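Long-range contacts in acetolactate synthase isozyme 1 large subunit (Escherichia coli, PDB 6LPI), which forms the large subunit of a thiamine-diphosphate-dependent synthase and holds thiamine diphosphate, a magnesium ion and flavin-adenine dinucleotide: residues A71-K76 / Q409-G414; I66-A71 / D101-I106; M245-L250 / Y402-P407; G428-N433 / L462-I467. One frame throughout, in Å; residues are numbered along the deposited sequence.

Contact 1 (A71-K76 / Q409-G414). With FAD (flavin-adenine dinucleotide), chain I.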
# COMPACT_ATOMS: atom_id res chain seq x y z
N ALA B 71 7.64 -1.90 -7.91
CA ALA B 71 6.22 -2.23 -8.03
C ALA B 71 5.32 -1.00 -7.96
O ALA B 71 4.34 -0.90 -8.70
CB ALA B 71 5.83 -3.24 -6.96
N ARG B 72 5.63 -0.06 -7.07
CA ARG B 72 4.80 1.13 -6.99
C ARG B 72 4.96 2.03 -8.21
O ARG B 72 4.07 2.83 -8.48
CB ARG B 72 5.08 1.90 -5.71
CG ARG B 72 4.85 1.09 -4.48
CD ARG B 72 4.70 2.05 -3.35
NE ARG B 72 4.65 1.40 -2.05
CZ ARG B 72 3.96 1.90 -1.03
NH1 ARG B 72 3.28 3.03 -1.20
NH2 ARG B 72 3.97 1.29 0.16
N THR B 73 6.04 1.90 -8.97
CA THR B 73 6.05 2.67 -10.22
C THR B 73 5.59 1.92 -11.50
O THR B 73 5.07 2.59 -12.39
CB THR B 73 7.42 3.26 -10.49
OG1 THR B 73 8.39 2.21 -10.60
CG2 THR B 73 7.83 4.23 -9.37
N ASP B 74 5.71 0.56 -11.62
CA ASP B 74 5.45 -0.15 -12.89
C ASP B 74 3.96 -0.40 -13.07
O ASP B 74 3.42 -0.29 -14.18
CB ASP B 74 6.08 -1.57 -12.96
CG ASP B 74 6.08 -2.30 -11.62
OD1 ASP B 74 5.03 -2.17 -10.98
OD2 ASP B 74 7.05 -2.95 -11.23
N GLY B 75 3.26 -0.70 -11.96
CA GLY B 75 1.95 -1.34 -11.94
C GLY B 75 1.94 -2.84 -12.01
O GLY B 75 0.85 -3.42 -12.12
N LYS B 76 3.10 -3.50 -11.98
CA LYS B 76 3.31 -4.96 -12.06
C LYS B 76 4.05 -5.52 -10.83
O LYS B 76 4.73 -4.77 -10.12
CB LYS B 76 4.06 -5.30 -13.38
CG LYS B 76 4.05 -6.80 -13.77
CD LYS B 76 3.64 -7.12 -15.23
CE LYS B 76 2.96 -8.53 -15.34
NZ LYS B 76 3.71 -9.68 -14.71
N GLN B 409 3.67 9.04 -9.46
CA GLN B 409 4.81 9.92 -9.22
C GLN B 409 5.15 10.01 -7.75
O GLN B 409 6.32 10.22 -7.40
CB GLN B 409 4.51 11.32 -9.78
CG GLN B 409 5.37 12.40 -9.18
CD GLN B 409 5.22 13.72 -9.88
OE1 GLN B 409 6.19 14.23 -10.46
NE2 GLN B 409 4.02 14.29 -9.84
N TRP B 410 4.16 9.79 -6.91
CA TRP B 410 4.20 9.96 -5.47
C TRP B 410 4.24 8.58 -4.81
O TRP B 410 3.31 7.78 -4.99
CB TRP B 410 2.96 10.75 -5.04
CG TRP B 410 2.67 10.89 -3.61
CD1 TRP B 410 1.58 10.41 -2.95
CD2 TRP B 410 3.45 11.60 -2.65
NE1 TRP B 410 1.63 10.78 -1.62
CE2 TRP B 410 2.77 11.50 -1.41
CE3 TRP B 410 4.67 12.29 -2.70
CZ2 TRP B 410 3.26 12.07 -0.24
CZ3 TRP B 410 5.15 12.86 -1.53
CH2 TRP B 410 4.45 12.74 -0.32
N LEU B 411 5.34 8.29 -4.13
CA LEU B 411 5.59 7.02 -3.45
C LEU B 411 5.73 7.30 -1.96
O LEU B 411 6.77 7.80 -1.51
CB LEU B 411 6.87 6.35 -3.95
CG LEU B 411 6.91 5.36 -5.13
CD1 LEU B 411 6.28 5.93 -6.37
CD2 LEU B 411 8.33 4.92 -5.42
N THR B 412 4.74 6.90 -1.18
CA THR B 412 4.82 7.04 0.27
C THR B 412 4.21 5.80 0.92
O THR B 412 3.41 5.09 0.32
CB THR B 412 4.11 8.30 0.76
OG1 THR B 412 4.56 8.62 2.09
CG2 THR B 412 2.63 8.11 0.76
N SER B 413 4.66 5.52 2.14
CA SER B 413 4.12 4.42 2.93
C SER B 413 3.00 4.98 3.80
O SER B 413 3.26 5.73 4.74
CB SER B 413 5.24 3.79 3.75
OG SER B 413 4.75 2.91 4.73
N GLY B 414 1.74 4.64 3.47
CA GLY B 414 0.56 5.18 4.15
C GLY B 414 -0.17 4.30 5.15
O GLY B 414 -0.58 4.76 6.23
PA FAD I . -5.58 2.63 -0.02
O1A FAD I . -4.51 3.33 -0.77
O2A FAD I . -5.18 1.45 0.82
O5B FAD I . -6.58 2.26 -1.19
C5B FAD I . -6.87 0.89 -1.52
C4B FAD I . -8.35 0.79 -1.77
O4B FAD I . -8.63 0.92 -3.19
C3B FAD I . -8.99 -0.52 -1.34
O3B FAD I . -10.29 -0.25 -0.83
C2B FAD I . -8.97 -1.32 -2.65
O2B FAD I . -9.89 -2.40 -2.70
C1B FAD I . -9.36 -0.22 -3.62
N9A FAD I . -9.05 -0.48 -5.01
C8A FAD I . -7.85 -0.83 -5.56
N7A FAD I . -7.87 -0.97 -6.86
C5A FAD I . -9.19 -0.70 -7.20
C6A FAD I . -9.88 -0.69 -8.43
N6A FAD I . -9.30 -0.98 -9.61
N1A FAD I . -11.19 -0.39 -8.41
C2A FAD I . -11.78 -0.12 -7.24
N3A FAD I . -11.23 -0.09 -6.03
C4A FAD I . -9.93 -0.40 -6.07
N1 FAD I . -4.31 9.77 4.77
C2 FAD I . -5.23 10.75 4.50
O2 FAD I . -6.12 10.56 3.69
N3 FAD I . -5.15 11.97 5.15
C4 FAD I . -4.20 12.33 6.08
O4 FAD I . -4.23 13.45 6.58
C4X FAD I . -3.23 11.29 6.36
N5 FAD I . -2.28 11.54 7.24
C5X FAD I . -1.34 10.54 7.49
C6 FAD I . -0.32 10.79 8.40
C7 FAD I . 0.65 9.82 8.67
C7M FAD I . 1.73 10.10 9.68
C8 FAD I . 0.58 8.57 8.03
C8M FAD I . 1.60 7.50 8.31
C9 FAD I . -0.44 8.32 7.11
C9A FAD I . -1.40 9.29 6.85
N10 FAD I . -2.45 9.06 5.93
C10 FAD I . -3.37 10.04 5.66
C1' FAD I . -2.56 7.79 5.22
C2' FAD I . -3.58 6.85 5.86
O2' FAD I . -2.97 6.14 6.94
C3' FAD I . -4.06 5.84 4.82
O3' FAD I . -2.94 5.14 4.28
C4' FAD I . -4.85 6.45 3.67
O4' FAD I . -5.65 7.50 4.17
C5' FAD I . -5.72 5.43 2.97
O5' FAD I . -6.07 5.92 1.67
P FAD I . -6.91 5.05 0.69
O1P FAD I . -8.37 5.06 1.16
O2P FAD I . -6.64 5.44 -0.58
O3P FAD I . -6.32 3.64 0.95
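Arg72 NH2 is gripped by the carboxylates of both Asp97 and Asp101, while its neighbour NH1 crosses to Thr412: Arg72 NH1 lies 2.6 Å from Thr412 O. The N-H...O angle is only 117°, and this hydrogen bond is therefore weak; the carbonyl meets the guanidinium obliquely. The stronger hold comes from the two salt bridges of NH2 and from NE, which bonds to Gln68 OE1. Asp97 and Asp101 balance the charge and, with Gln68, probably fix the rotation of the guanidinium. The torsions explain the reach. CG sits beside the backbone N (chi1 -58°) and the chain runs extended from CG to NE, which carries the charged end from the helix to the backbone of Thr412. Along the way, Arg72 CB touches Leu411 CG at 4.0 Å.

One residue further on, Thr73 adds an apolar patch. Its CG2 faces both methyls of Leu411, 3.8 Å from CD1 and 4.0 Å from CD2, and the two side chains cross at about a right angle. Thr73 OG1 turns back to its own helix, bonding to the carbonyls of Gly69 and Met70.

At the far end of 409-414, FAD O2' donates to Gly414 O at 2.8 Å, while Gly414 N bonds to Asp101 OD1, the same carboxylate oxygen that pairs with Arg72. The arrangement belongs to the seam between the N-terminal and C-terminal thiamine-diphosphate-binding domains of one chain, where helix 60-74 meets an edge strand of the C-terminal domain's parallel sheet beside the flavin-adenine dinucleotide pocket.

Contact 2 (I66-A71 / D101-I106)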
# COMPACT_ATOMS: atom_id res chain seq x y z
N ILE B 66 12.90 -1.95 -1.96
CA ILE B 66 13.34 -1.69 -3.34
C ILE B 66 12.40 -2.37 -4.33
O ILE B 66 11.99 -1.79 -5.34
CB ILE B 66 14.79 -2.13 -3.54
CG1 ILE B 66 15.76 -1.24 -2.78
CG2 ILE B 66 15.16 -2.10 -5.02
CD1 ILE B 66 17.14 -1.81 -2.80
N ALA B 67 12.10 -3.64 -4.07
CA ALA B 67 11.04 -4.30 -4.83
C ALA B 67 9.77 -3.45 -4.80
O ALA B 67 9.07 -3.32 -5.80
CB ALA B 67 10.80 -5.71 -4.30
N GLN B 68 9.47 -2.87 -3.64
CA GLN B 68 8.29 -2.03 -3.53
C GLN B 68 8.37 -0.80 -4.42
O GLN B 68 7.37 -0.41 -5.02
CB GLN B 68 8.05 -1.64 -2.09
CG GLN B 68 7.06 -2.55 -1.40
CD GLN B 68 6.17 -1.78 -0.44
OE1 GLN B 68 5.59 -0.74 -0.79
NE2 GLN B 68 6.10 -2.25 0.80
N GLY B 69 9.53 -0.14 -4.48
CA GLY B 69 9.65 1.02 -5.36
C GLY B 69 9.45 0.67 -6.82
O GLY B 69 8.76 1.38 -7.57
N MET B 70 10.04 -0.45 -7.25
CA MET B 70 9.76 -0.92 -8.60
C MET B 70 8.26 -1.09 -8.79
O MET B 70 7.66 -0.44 -9.66
CB MET B 70 10.51 -2.22 -8.88
CG MET B 70 12.01 -2.04 -8.77
SD MET B 70 12.96 -3.41 -9.40
CE MET B 70 11.82 -4.10 -10.60
N ALA B 71 7.64 -1.90 -7.91
CA ALA B 71 6.22 -2.23 -8.03
C ALA B 71 5.32 -1.00 -7.96
O ALA B 71 4.34 -0.90 -8.70
CB ALA B 71 5.83 -3.24 -6.96
N ASP B 101 -0.82 -1.25 2.02
CA ASP B 101 -0.94 -0.24 0.96
C ASP B 101 -1.34 -0.85 -0.38
O ASP B 101 -1.57 -0.11 -1.34
CB ASP B 101 0.36 0.54 0.81
CG ASP B 101 0.55 1.61 1.89
OD1 ASP B 101 1.66 1.73 2.47
OD2 ASP B 101 -0.44 2.27 2.22
N SER B 102 -1.52 -2.18 -0.42
CA SER B 102 -2.03 -2.93 -1.57
C SER B 102 -1.12 -2.88 -2.79
O SER B 102 -1.53 -2.41 -3.86
CB SER B 102 -3.43 -2.44 -1.95
OG SER B 102 -4.34 -2.47 -0.84
N ILE B 103 0.10 -3.38 -2.65
CA ILE B 103 1.14 -3.38 -3.68
C ILE B 103 1.47 -4.80 -4.13
O ILE B 103 1.56 -5.71 -3.29
CB ILE B 103 2.40 -2.66 -3.19
CG1 ILE B 103 2.04 -1.26 -2.72
CG2 ILE B 103 3.47 -2.62 -4.26
CD1 ILE B 103 2.47 -1.03 -1.34
N PRO B 104 1.62 -5.03 -5.45
CA PRO B 104 1.94 -6.39 -5.93
C PRO B 104 3.41 -6.73 -5.75
O PRO B 104 4.29 -6.28 -6.49
CB PRO B 104 1.57 -6.33 -7.42
CG PRO B 104 1.76 -4.88 -7.77
CD PRO B 104 1.39 -4.09 -6.56
N LEU B 105 3.70 -7.54 -4.75
CA LEU B 105 5.03 -8.04 -4.51
C LEU B 105 4.99 -9.56 -4.53
O LEU B 105 4.06 -10.18 -4.02
CB LEU B 105 5.51 -7.52 -3.14
CG LEU B 105 6.95 -7.09 -2.89
CD1 LEU B 105 7.22 -5.85 -3.72
CD2 LEU B 105 7.17 -6.83 -1.41
N ILE B 106 6.00 -10.18 -5.14
CA ILE B 106 6.29 -11.59 -4.94
C ILE B 106 7.58 -11.67 -4.15
O ILE B 106 8.60 -11.09 -4.54
CB ILE B 106 6.38 -12.39 -6.26
CG1 ILE B 106 5.00 -12.77 -6.77
CG2 ILE B 106 7.19 -13.64 -6.05
CD1 ILE B 106 4.29 -11.72 -7.50
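Ile103 is the first residue of Asp101-Ile106 to meet helix 60-74, just after the preceding helix stops in a Schellman motif with Ser102 at positive phi (65°). Its two branches divide the work. CG2 stands anti to the backbone N (chi1 of CG1 -55°) and packs on Ala71 CB at 3.6 Å, whereas CD1, at the end of the other branch, lies 3.2 Å from Gln68 OE1. The side chains of Gln68 and Ile103 cross at about a right angle. The amide is held by polar partners elsewhere: OE1 is engaged by Arg72, while NE2 donates to Asp97 OD2 and Ala94 O.

Pro104 comes next and contributes mainly its backbone. Its carbonyl O is 3.4 Å from Ala71 CB, and the ring stays further off, with CG 4.5 Å from the same methyl.

Leu105 opens the strand and points at the helix. One branch does the touching: CD1 lies 3.6 Å from Ala67 CB, 3.7 Å from Gln68 N and 4.0 Å from Gln68 CG. Small alanines one turn apart let the helix come this near, the CA atoms of Ala71 and Pro104 being 6.3 Å apart. Leu105 also touches Ile95 and Ala98 of helix 86-101, which places it between two helices. The CB of Ile106 points away from helix 60-74, as expected of the next residue in a strand.

Helix 60-74 thus packs on strand 105-111 of the six-stranded parallel sheet, next to strand 78-82, in the helix-on-sheet layer of the N-terminal thiamine-diphosphate-binding domain.

Contact 3 (M245-L250 / Y402-P407). With FAD (flavin-adenine dinucleotide), chain I.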
# COMPACT_ATOMS: atom_id res chain seq x y z
N MET B 245 -2.73 8.58 -0.56
CA MET B 245 -2.36 7.61 -1.59
C MET B 245 -2.80 8.03 -2.97
O MET B 245 -2.50 7.31 -3.93
CB MET B 245 -2.98 6.24 -1.28
CG MET B 245 -2.63 5.68 0.09
SD MET B 245 -0.85 5.69 0.33
CE MET B 245 -0.50 4.16 -0.59
N ALA B 246 -3.54 9.13 -3.11
CA ALA B 246 -4.08 9.54 -4.40
C ALA B 246 -3.52 10.87 -4.91
O ALA B 246 -3.97 11.37 -5.96
CB ALA B 246 -5.62 9.62 -4.32
N LEU B 247 -2.56 11.47 -4.19
CA LEU B 247 -1.95 12.70 -4.66
C LEU B 247 -1.42 12.53 -6.08
O LEU B 247 -0.83 11.50 -6.42
CB LEU B 247 -0.81 13.09 -3.73
CG LEU B 247 -1.20 13.24 -2.25
CD1 LEU B 247 -0.05 13.92 -1.50
CD2 LEU B 247 -2.59 13.94 -2.00
N GLY B 248 -1.64 13.56 -6.90
CA GLY B 248 -1.29 13.50 -8.30
C GLY B 248 -2.39 13.02 -9.23
O GLY B 248 -2.29 13.24 -10.44
N MET B 249 -3.46 12.41 -8.69
CA MET B 249 -4.58 11.99 -9.53
C MET B 249 -5.25 13.19 -10.20
O MET B 249 -5.90 13.03 -11.24
CB MET B 249 -5.56 11.17 -8.72
CG MET B 249 -5.11 9.73 -8.40
SD MET B 249 -4.41 8.72 -9.73
CE MET B 249 -5.66 8.88 -11.00
N LEU B 250 -5.09 14.39 -9.64
CA LEU B 250 -5.32 15.64 -10.33
C LEU B 250 -4.15 16.56 -10.03
O LEU B 250 -3.62 16.55 -8.91
CB LEU B 250 -6.61 16.36 -9.89
CG LEU B 250 -7.99 15.96 -10.37
CD1 LEU B 250 -8.94 17.04 -9.93
CD2 LEU B 250 -8.04 15.84 -11.88
N TYR B 402 4.29 19.88 -1.95
CA TYR B 402 4.91 19.52 -3.22
C TYR B 402 3.84 19.46 -4.32
O TYR B 402 2.78 18.85 -4.11
CB TYR B 402 5.64 18.17 -3.15
CG TYR B 402 6.58 17.98 -4.32
CD1 TYR B 402 6.10 17.56 -5.56
CD2 TYR B 402 7.94 18.26 -4.20
CE1 TYR B 402 6.95 17.43 -6.65
CE2 TYR B 402 8.80 18.12 -5.29
CZ TYR B 402 8.29 17.70 -6.51
OH TYR B 402 9.12 17.57 -7.61
N PRO B 403 4.11 20.01 -5.51
CA PRO B 403 3.10 19.96 -6.58
C PRO B 403 3.09 18.62 -7.30
O PRO B 403 3.54 18.47 -8.44
CB PRO B 403 3.54 21.08 -7.52
CG PRO B 403 4.97 21.36 -7.19
CD PRO B 403 5.34 20.69 -5.93
N LEU B 404 2.54 17.61 -6.64
CA LEU B 404 2.44 16.30 -7.26
C LEU B 404 1.35 16.34 -8.31
O LEU B 404 0.18 16.58 -7.98
CB LEU B 404 2.15 15.24 -6.19
CG LEU B 404 3.19 15.23 -5.07
CD1 LEU B 404 2.56 14.82 -3.77
CD2 LEU B 404 4.32 14.26 -5.47
N ASN B 405 1.72 16.10 -9.57
CA ASN B 405 0.78 16.25 -10.67
C ASN B 405 0.65 15.06 -11.59
O ASN B 405 -0.06 15.16 -12.59
CB ASN B 405 1.13 17.49 -11.51
CG ASN B 405 1.44 18.70 -10.66
OD1 ASN B 405 0.68 19.02 -9.74
ND2 ASN B 405 2.50 19.42 -11.01
N ARG B 406 1.25 13.92 -11.27
CA ARG B 406 1.18 12.76 -12.12
C ARG B 406 0.77 11.55 -11.30
O ARG B 406 1.12 11.45 -10.11
CB ARG B 406 2.52 12.44 -12.81
CG ARG B 406 2.91 13.32 -14.00
CD ARG B 406 4.23 12.87 -14.65
NE ARG B 406 5.24 12.46 -13.68
CZ ARG B 406 5.49 11.19 -13.35
NH1 ARG B 406 4.79 10.22 -13.91
NH2 ARG B 406 6.43 10.90 -12.45
N PRO B 407 0.02 10.62 -11.88
CA PRO B 407 -0.13 9.31 -11.24
C PRO B 407 1.21 8.59 -11.19
O PRO B 407 2.10 8.82 -12.01
CB PRO B 407 -1.13 8.58 -12.15
CG PRO B 407 -1.85 9.67 -12.86
CD PRO B 407 -0.86 10.77 -13.05
PA FAD I . -5.58 2.63 -0.02
O1A FAD I . -4.51 3.33 -0.77
O2A FAD I . -5.18 1.45 0.82
O5B FAD I . -6.58 2.26 -1.19
C5B FAD I . -6.87 0.89 -1.52
C4B FAD I . -8.35 0.79 -1.77
O4B FAD I . -8.63 0.92 -3.19
C3B FAD I . -8.99 -0.52 -1.34
O3B FAD I . -10.29 -0.25 -0.83
C2B FAD I . -8.97 -1.32 -2.65
O2B FAD I . -9.89 -2.40 -2.70
C1B FAD I . -9.36 -0.22 -3.62
N9A FAD I . -9.05 -0.48 -5.01
C8A FAD I . -7.85 -0.83 -5.56
N7A FAD I . -7.87 -0.97 -6.86
C5A FAD I . -9.19 -0.70 -7.20
C6A FAD I . -9.88 -0.69 -8.43
N6A FAD I . -9.30 -0.98 -9.61
N1A FAD I . -11.19 -0.39 -8.41
C2A FAD I . -11.78 -0.12 -7.24
N3A FAD I . -11.23 -0.09 -6.03
C4A FAD I . -9.93 -0.40 -6.07
N1 FAD I . -4.31 9.77 4.77
C2 FAD I . -5.23 10.75 4.50
O2 FAD I . -6.12 10.56 3.69
N3 FAD I . -5.15 11.97 5.15
C4 FAD I . -4.20 12.33 6.08
O4 FAD I . -4.23 13.45 6.58
C4X FAD I . -3.23 11.29 6.36
N5 FAD I . -2.28 11.54 7.24
C5X FAD I . -1.34 10.54 7.49
C6 FAD I . -0.32 10.79 8.40
C7 FAD I . 0.65 9.82 8.67
C7M FAD I . 1.73 10.10 9.68
C8 FAD I . 0.58 8.57 8.03
C8M FAD I . 1.60 7.50 8.31
C9 FAD I . -0.44 8.32 7.11
C9A FAD I . -1.40 9.29 6.85
N10 FAD I . -2.45 9.06 5.93
C10 FAD I . -3.37 10.04 5.66
C1' FAD I . -2.56 7.79 5.22
C2' FAD I . -3.58 6.85 5.86
O2' FAD I . -2.97 6.14 6.94
C3' FAD I . -4.06 5.84 4.82
O3' FAD I . -2.94 5.14 4.28
C4' FAD I . -4.85 6.45 3.67
O4' FAD I . -5.65 7.50 4.17
C5' FAD I . -5.72 5.43 2.97
O5' FAD I . -6.07 5.92 1.67
P FAD I . -6.91 5.05 0.69
O1P FAD I . -8.37 5.06 1.16
O2P FAD I . -6.64 5.44 -0.58
O3P FAD I . -6.32 3.64 0.95
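Gly248 lies directly against the backbone of Leu404-Arg406, and this is the tight part of the contact. Its CA is 3.4 Å from Leu404 O with 144° at the hydrogen, a CA-H...O contact, and its own O is 3.6 Å from the carbonyl carbons of both Asn405 and Arg406. Glycine permits the close approach, 4.2 Å between the CA atoms of Gly248 and Asn405: lacking a side chain, it leaves room for Arg406 O, and its third position in a type II turn from Ala246 to Met249 gives it its positive phi (92°). Beside it, Leu247 CD1 meets Leu404 CD1 at 3.6 Å, and Trp410 touches both leucines.

Packing is looser around Met249, whose bend at chi2 (-46°) brings SD to 4.1 Å from Pro407 CB. On the partly exposed side, Asn405 and Arg406 direct their CB atoms away from the turn, and their polar ends bond elsewhere: Asn405 to Lys252 N and Asp383, Arg406 to the carbonyls of Asp383 and Ala385.

At the start of 245-250, Met245 lines the flavin-adenine dinucleotide pocket beside a phosphate. Two irregular loops thus join the central, Rossmann-like domain to the C-terminal domain, next to that pocket.

Contact 4 (G428-N433 / L462-I467)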
# COMPACT_ATOMS: atom_id res chain seq x y z
N GLY B 428 14.43 1.61 -5.69
CA GLY B 428 13.63 0.82 -6.62
C GLY B 428 13.09 1.65 -7.77
O GLY B 428 13.20 1.26 -8.94
N ALA B 429 12.50 2.81 -7.45
CA ALA B 429 11.99 3.69 -8.49
C ALA B 429 13.07 4.08 -9.50
O ALA B 429 12.79 4.20 -10.70
CB ALA B 429 11.38 4.95 -7.87
N ALA B 430 14.28 4.35 -9.02
CA ALA B 430 15.38 4.66 -9.92
C ALA B 430 15.64 3.50 -10.86
O ALA B 430 15.69 3.67 -12.09
CB ALA B 430 16.64 4.99 -9.13
N LEU B 431 15.80 2.30 -10.30
CA LEU B 431 16.04 1.11 -11.12
C LEU B 431 14.93 0.87 -12.14
O LEU B 431 15.19 0.33 -13.22
CB LEU B 431 16.19 -0.12 -10.23
CG LEU B 431 17.48 -0.29 -9.44
CD1 LEU B 431 17.27 -1.31 -8.30
CD2 LEU B 431 18.60 -0.75 -10.39
N ALA B 432 13.68 1.21 -11.80
CA ALA B 432 12.59 0.96 -12.73
C ALA B 432 12.43 2.06 -13.76
O ALA B 432 11.80 1.82 -14.79
CB ALA B 432 11.28 0.77 -11.97
N ASN B 433 12.97 3.24 -13.49
CA ASN B 433 12.97 4.35 -14.45
C ASN B 433 14.33 5.03 -14.42
O ASN B 433 14.52 6.05 -13.75
CB ASN B 433 11.86 5.37 -14.16
CG ASN B 433 10.50 4.74 -14.07
OD1 ASN B 433 10.09 4.24 -13.02
ND2 ASN B 433 9.76 4.79 -15.17
N LEU B 462 22.67 5.31 -8.93
CA LEU B 462 21.29 5.66 -9.21
C LEU B 462 21.05 7.14 -8.94
O LEU B 462 21.74 7.77 -8.13
CB LEU B 462 20.29 4.82 -8.40
CG LEU B 462 20.51 3.32 -8.48
CD1 LEU B 462 19.83 2.55 -7.32
CD2 LEU B 462 20.06 2.84 -9.87
N ASP B 463 20.06 7.67 -9.63
CA ASP B 463 19.82 9.11 -9.70
C ASP B 463 18.88 9.55 -8.59
O ASP B 463 17.86 10.20 -8.85
CB ASP B 463 19.25 9.40 -11.09
CG ASP B 463 19.57 10.78 -11.62
OD1 ASP B 463 20.04 11.63 -10.85
OD2 ASP B 463 19.36 11.00 -12.83
N VAL B 464 19.21 9.24 -7.34
CA VAL B 464 18.31 9.51 -6.21
C VAL B 464 18.93 10.58 -5.32
O VAL B 464 20.07 10.44 -4.85
CB VAL B 464 17.92 8.23 -5.43
CG1 VAL B 464 17.57 7.08 -6.37
CG2 VAL B 464 18.93 7.79 -4.42
N LYS B 465 18.16 11.61 -5.03
CA LYS B 465 18.60 12.75 -4.25
C LYS B 465 17.83 12.76 -2.94
O LYS B 465 16.62 13.01 -2.93
CB LYS B 465 18.38 14.04 -5.03
CG LYS B 465 18.79 13.97 -6.51
CD LYS B 465 20.30 14.28 -6.65
CE LYS B 465 20.84 14.26 -8.08
NZ LYS B 465 21.24 12.96 -8.61
N ILE B 466 18.52 12.47 -1.84
CA ILE B 466 17.88 12.50 -0.52
C ILE B 466 17.82 13.95 -0.04
O ILE B 466 18.84 14.62 0.07
CB ILE B 466 18.60 11.62 0.50
CG1 ILE B 466 18.60 10.15 0.06
CG2 ILE B 466 17.98 11.79 1.87
CD1 ILE B 466 19.74 9.37 0.63
N ILE B 467 16.61 14.43 0.22
CA ILE B 467 16.39 15.74 0.81
C ILE B 467 16.08 15.53 2.29
O ILE B 467 14.95 15.21 2.67
CB ILE B 467 15.29 16.53 0.09
CG1 ILE B 467 15.62 16.66 -1.39
CG2 ILE B 467 15.10 17.89 0.72
CD1 ILE B 467 14.52 16.20 -2.31
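Leu431 and Leu462 both hold CG beside the backbone N (chi1 -74° and -51°), and from these positions their CD2 methyls meet at 3.9 Å. The same branch of Leu462 lies 4.1 Å from Leu431 CG, and the two side chains run at a slant to each other. Leu431 CB does not itself point at the other segment; only the outer part of its side chain swings in to make the contact. Val464 has CG1 beside its backbone N (chi1 -44°); its CB points toward the helix, and CG1 lies 3.6 Å from Ala430 CB.

Ala430 is the meeting point. Besides Val464 CG1, its methyl touches Leu462 CB at 3.7 Å, and the CA atoms of Ala430 and Leu462 are 6.0 Å apart. This is helix-on-sheet packing of the alpha/beta C-terminal thiamine-diphosphate-binding domain: helix 422-432 lies on the start of strand 464-470, beside strand 438-443. These two adjacent strands run on to Asp444 and Asn471, which bind the magnesium ion. Ala429, Ala432 and Asn433 touch Thr73, and Leu431 also touches Ile66, of helix 60-74.

Between Leu462 and Val464 the chain makes an inverse gamma turn centred on Asp463, closed by a weak bond from Val464 N to Leu462 O. Asp463 OD1 receives Lys465 NZ nearly along its C-O bond at 2.9 Å, a salt bridge, and NZ also donates to Gly532 O.

How the contacts relate
All four contacts are buried, but their depth and chemistry differ. Contact 1 is the most central, its centre about 5 Å from the centre of the chain, and mixes a charged cluster with a small apolar patch. Contact 2 shares helix 60-74 and Ala71 with it and is largely apolar, with the Gln68 amide at its edge with Ile103; the Asp101 carboxylate ties the two together. Contact 4, its centre about 15 Å from that of the chain, is the purely apolar one across its segments and lies within the C-terminal thiamine-diphosphate-binding domain; its helix packs against helix 60-74, linking contacts 2 and 4. Contact 3 relies on backbone packing between loops and meets contact 1 through Trp410, and both touch flavin-adenine dinucleotide.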